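Local coordinates for EGF family domain-containing protein (Toxoplasma gondii, PDB 4Z80) that probably serves in host-cell invasion as an AMA-type surface protein that binds a RON2-like partner at the moving junction, at residues S132-E143 / H228-P236. Residues are numbered along the deposited sequence; the frame is centred on the assembly and turned at random.
Sequences SCASRADPGAAE and HVGCPPYNP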
loop_
_atom_site.group_PDB
_atom_site.type_symbol
_atom_site.label_atom_id
_atom_site.label_comp_id
_atom_site.label_asym_id
_atom_site.label_seq_id
_atom_site.Cartn_x
_atom_site.Cartn_y
_atom_site.Cartn_z
ATOM N N SER A 132 27.918 -18.102 11.670
ATOM C CA SER A 132 29.355 -17.790 11.605
ATOM C C SER A 132 29.751 -16.564 12.441
ATOM O O SER A 132 30.941 -16.261 12.573
ATOM C CB SER A 132 29.813 -17.601 10.155
ATOM O OG SER A 132 29.639 -16.275 9.696
ATOM N N CYS A 133 28.767 -15.872 13.008
ATOM C CA CYS A 133 29.042 -14.714 13.859
ATOM C C CYS A 133 29.667 -15.134 15.186
ATOM O O CYS A 133 29.436 -16.236 15.667
ATOM C CB CYS A 133 27.760 -13.923 14.137
ATOM S SG CYS A 133 26.974 -13.220 12.667
ATOM N N ALA A 134 30.443 -14.234 15.779
ATOM C CA ALA A 134 31.083 -14.496 17.061
ATOM C C ALA A 134 30.053 -14.725 18.160
ATOM O O ALA A 134 30.271 -15.520 19.072
ATOM C CB ALA A 134 32.003 -13.339 17.430
ATOM N N SER A 135 28.923 -14.029 18.072
ATOM C CA SER A 135 27.834 -14.260 19.017
ATOM C C SER A 135 26.496 -14.392 18.307
ATOM O O SER A 135 26.355 -14.041 17.133
ATOM C CB SER A 135 27.763 -13.134 20.048
ATOM O OG SER A 135 27.628 -11.871 19.421
ATOM N N ARG A 136 25.523 -14.920 19.043
ATOM C CA ARG A 136 24.164 -15.095 18.551
ATOM C C ARG A 136 23.274 -13.935 19.002
ATOM O O ARG A 136 23.643 -13.153 19.883
ATOM C CB ARG A 136 23.583 -16.423 19.047
ATOM C CG ARG A 136 23.458 -16.501 20.566
ATOM C CD ARG A 136 22.774 -17.783 21.024
ATOM N NE ARG A 136 22.658 -17.845 22.481
ATOM C CZ ARG A 136 23.592 -18.334 23.294
ATOM N NH1 ARG A 136 24.730 -18.812 22.802
ATOM N NH2 ARG A 136 23.391 -18.345 24.605
ATOM N N ALA A 137 22.102 -13.832 18.385
ATOM C CA ALA A 137 21.086 -12.871 18.792
ATOM C C ALA A 137 19.735 -13.385 18.321
ATOM O O ALA A 137 19.648 -14.036 17.278
ATOM C CB ALA A 137 21.368 -11.493 18.214
ATOM N N ASP A 138 18.691 -13.094 19.088
ATOM C CA ASP A 138 17.339 -13.489 18.712
ATOM C C ASP A 138 16.808 -12.560 17.626
ATOM O O ASP A 138 17.136 -11.375 17.623
ATOM C CB ASP A 138 16.397 -13.447 19.916
ATOM C CG ASP A 138 16.814 -14.393 21.030
ATOM O OD1 ASP A 138 17.425 -15.441 20.735
ATOM O OD2 ASP A 138 16.516 -14.084 22.204
ATOM N N PRO A 139 15.987 -13.095 16.707
ATOM C CA PRO A 139 15.239 -12.226 15.792
ATOM C C PRO A 139 14.517 -11.124 16.559
ATOM O O PRO A 139 13.862 -11.401 17.569
ATOM C CB PRO A 139 14.249 -13.188 15.126
ATOM C CG PRO A 139 14.945 -14.499 15.146
ATOM C CD PRO A 139 15.736 -14.522 16.435
ATOM N N GLY A 140 14.651 -9.891 16.078
ATOM C CA GLY A 140 14.138 -8.719 16.760
ATOM C C GLY A 140 15.251 -7.841 17.308
ATOM O O GLY A 140 15.084 -6.634 17.437
ATOM N N ALA A 141 16.393 -8.444 17.625
ATOM C CA ALA A 141 17.475 -7.724 18.293
ATOM C C ALA A 141 17.995 -6.533 17.497
ATOM O O ALA A 141 18.454 -5.556 18.081
ATOM C CB ALA A 141 18.618 -8.679 18.593
ATOM N N ALA A 142 17.924 -6.603 16.169
ATOM C CA ALA A 142 18.460 -5.531 15.329
ATOM C C ALA A 142 17.423 -4.462 14.970
ATOM O O ALA A 142 17.760 -3.437 14.370
ATOM C CB ALA A 142 19.046 -6.109 14.051
ATOM N N GLU A 143 16.165 -4.705 15.331
ATOM C CA GLU A 143 15.057 -3.880 14.849
ATOM C C GLU A 143 14.857 -2.607 15.668
ATOM O O GLU A 143 15.335 -2.500 16.795
ATOM C CB GLU A 143 13.773 -4.721 14.839
ATOM C CG GLU A 143 13.903 -5.932 13.904
ATOM C CD GLU A 143 12.708 -6.864 13.918
ATOM O OE1 GLU A 143 11.871 -6.768 14.842
ATOM O OE2 GLU A 143 12.613 -7.703 12.998
ATOM N N HIS A 228 31.991 -7.543 10.769
ATOM C CA HIS A 228 31.379 -8.730 10.182
ATOM C C HIS A 228 29.900 -8.415 9.946
ATOM O O HIS A 228 29.085 -8.493 10.867
ATOM C CB HIS A 228 31.562 -9.946 11.094
ATOM C CG HIS A 228 31.171 -11.244 10.463
ATOM N ND1 HIS A 228 31.326 -12.455 11.103
ATOM C CD2 HIS A 228 30.626 -11.523 9.255
ATOM C CE1 HIS A 228 30.884 -13.424 10.320
ATOM N NE2 HIS A 228 30.463 -12.885 9.188
ATOM N N VAL A 229 29.583 -8.042 8.711
ATOM C CA VAL A 229 28.278 -7.470 8.369
ATOM C C VAL A 229 27.120 -8.402 8.708
ATOM O O VAL A 229 27.043 -9.532 8.225
ATOM C CB VAL A 229 28.209 -7.110 6.871
ATOM C CG1 VAL A 229 26.845 -6.548 6.504
ATOM C CG2 VAL A 229 29.285 -6.104 6.526
ATOM N N GLY A 230 26.205 -7.904 9.535
ATOM C CA GLY A 230 25.037 -8.666 9.934
ATOM C C GLY A 230 25.128 -9.266 11.319
ATOM O O GLY A 230 24.152 -9.818 11.818
ATOM N N CYS A 231 26.290 -9.158 11.955
ATOM C CA CYS A 231 26.504 -9.822 13.237
ATOM C C CYS A 231 26.209 -8.941 14.448
ATOM O O CYS A 231 26.331 -7.717 14.375
ATOM C CB CYS A 231 27.940 -10.336 13.317
ATOM S SG CYS A 231 28.251 -11.709 12.178
ATOM N N PRO A 232 25.812 -9.563 15.573
ATOM C CA PRO A 232 25.580 -8.791 16.802
ATOM C C PRO A 232 26.874 -8.244 17.388
ATOM O O PRO A 232 27.943 -8.769 17.079
ATOM C CB PRO A 232 24.950 -9.812 17.763
ATOM C CG PRO A 232 24.656 -11.039 16.938
ATOM C CD PRO A 232 25.566 -11.004 15.769
ATOM N N PRO A 233 26.783 -7.219 18.246
ATOM C CA PRO A 233 25.567 -6.544 18.718
ATOM C C PRO A 233 25.049 -5.482 17.754
ATOM O O PRO A 233 25.740 -5.108 16.809
ATOM C CB PRO A 233 26.022 -5.904 20.030
ATOM C CG PRO A 233 27.454 -5.596 19.791
ATOM C CD PRO A 233 27.982 -6.718 18.944
ATOM N N TYR A 234 23.835 -5.005 18.009
ATOM C CA TYR A 234 23.189 -4.020 17.153
ATOM C C TYR A 234 22.927 -2.748 17.937
ATOM O O TYR A 234 22.864 -2.771 19.167
ATOM C CB TYR A 234 21.877 -4.590 16.581
ATOM C CG TYR A 234 22.085 -5.933 15.927
ATOM C CD1 TYR A 234 22.617 -6.023 14.649
ATOM C CD2 TYR A 234 21.783 -7.110 16.599
ATOM C CE1 TYR A 234 22.837 -7.240 14.055
ATOM C CE2 TYR A 234 21.991 -8.334 16.011
ATOM C CZ TYR A 234 22.526 -8.393 14.738
ATOM O OH TYR A 234 22.752 -9.616 14.146
ATOM N N ASN A 235 22.786 -1.638 17.223
ATOM C CA ASN A 235 22.501 -0.360 17.857
ATOM C C ASN A 235 21.518 0.422 17.007
ATOM O O ASN A 235 21.854 1.450 16.434
ATOM C CB ASN A 235 23.797 0.436 18.077
ATOM C CG ASN A 235 23.619 1.595 19.051
ATOM O OD1 ASN A 235 22.716 1.590 19.889
ATOM N ND2 ASN A 235 24.489 2.593 18.947
ATOM N N PRO A 236 20.281 -0.086 16.910
ATOM C CA PRO A 236 19.255 0.655 16.182
ATOM C C PRO A 236 18.901 1.940 16.930
ATOM O O PRO A 236 19.203 2.046 18.122
ATOM C CB PRO A 236 18.080 -0.333 16.132
ATOM C CG PRO A 236 18.268 -1.192 17.336
ATOM C CD PRO A 236 19.756 -1.339 17.485
HETATM O O HOH W 1 31.942 -12.514 13.830
HETATM O O HOH W 2 29.108 -11.166 16.379
#
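C133 and C231 both turn SG away from the carbonyl carbon to lie beside the backbone N, and the two sulfurs join at 2.0 Å with chi3 near -77°. H228 carries CG anti to the backbone N (chi1 -170°), and C231 SG lies over one face of the ring, toward its rim, with C133 SG farther off over the ring. The imidazole edge faces S132, whose OG stands 3.2 Å from H228 CE1, while a water ties ND1 to A134 N.

Past the disulfide the ring of P232 leans on the other loop, with CG 3.6 Å from A137 CB and CD close to S135 O, a carbonyl that this packing buries without a polar partner. A second water accepts weakly from S135 N and donates to P232 O.

Both segments are irregular loops of an AMA ectodomain, stitched together by a disulfide instead of strand pairing. The bound RON2L1 peptide passes at this end: P21 O of that chain accepts from H228 NE2, and its P22 packs on the cystine.

Farther along, the Y234 ring is sandwiched. A142 CB makes a CH-pi contact, 3.7 Å from the Y234 ring centroid; P232 CA, from Y234's own loop, covers the opposite face, while A137 CB meets the edge. The phenol is anchored in its own loop by a 2.7 Å hydrogen bond from Y234 OH to G230 O, which reaches the oxygen tilted 34° from the carbonyl plane. Beyond it, P236 CG rests 3.3 Å from E143 O, and the E143 carboxylate takes hydrogen bonds from the backbone N-H groups of N124, V125 and M126.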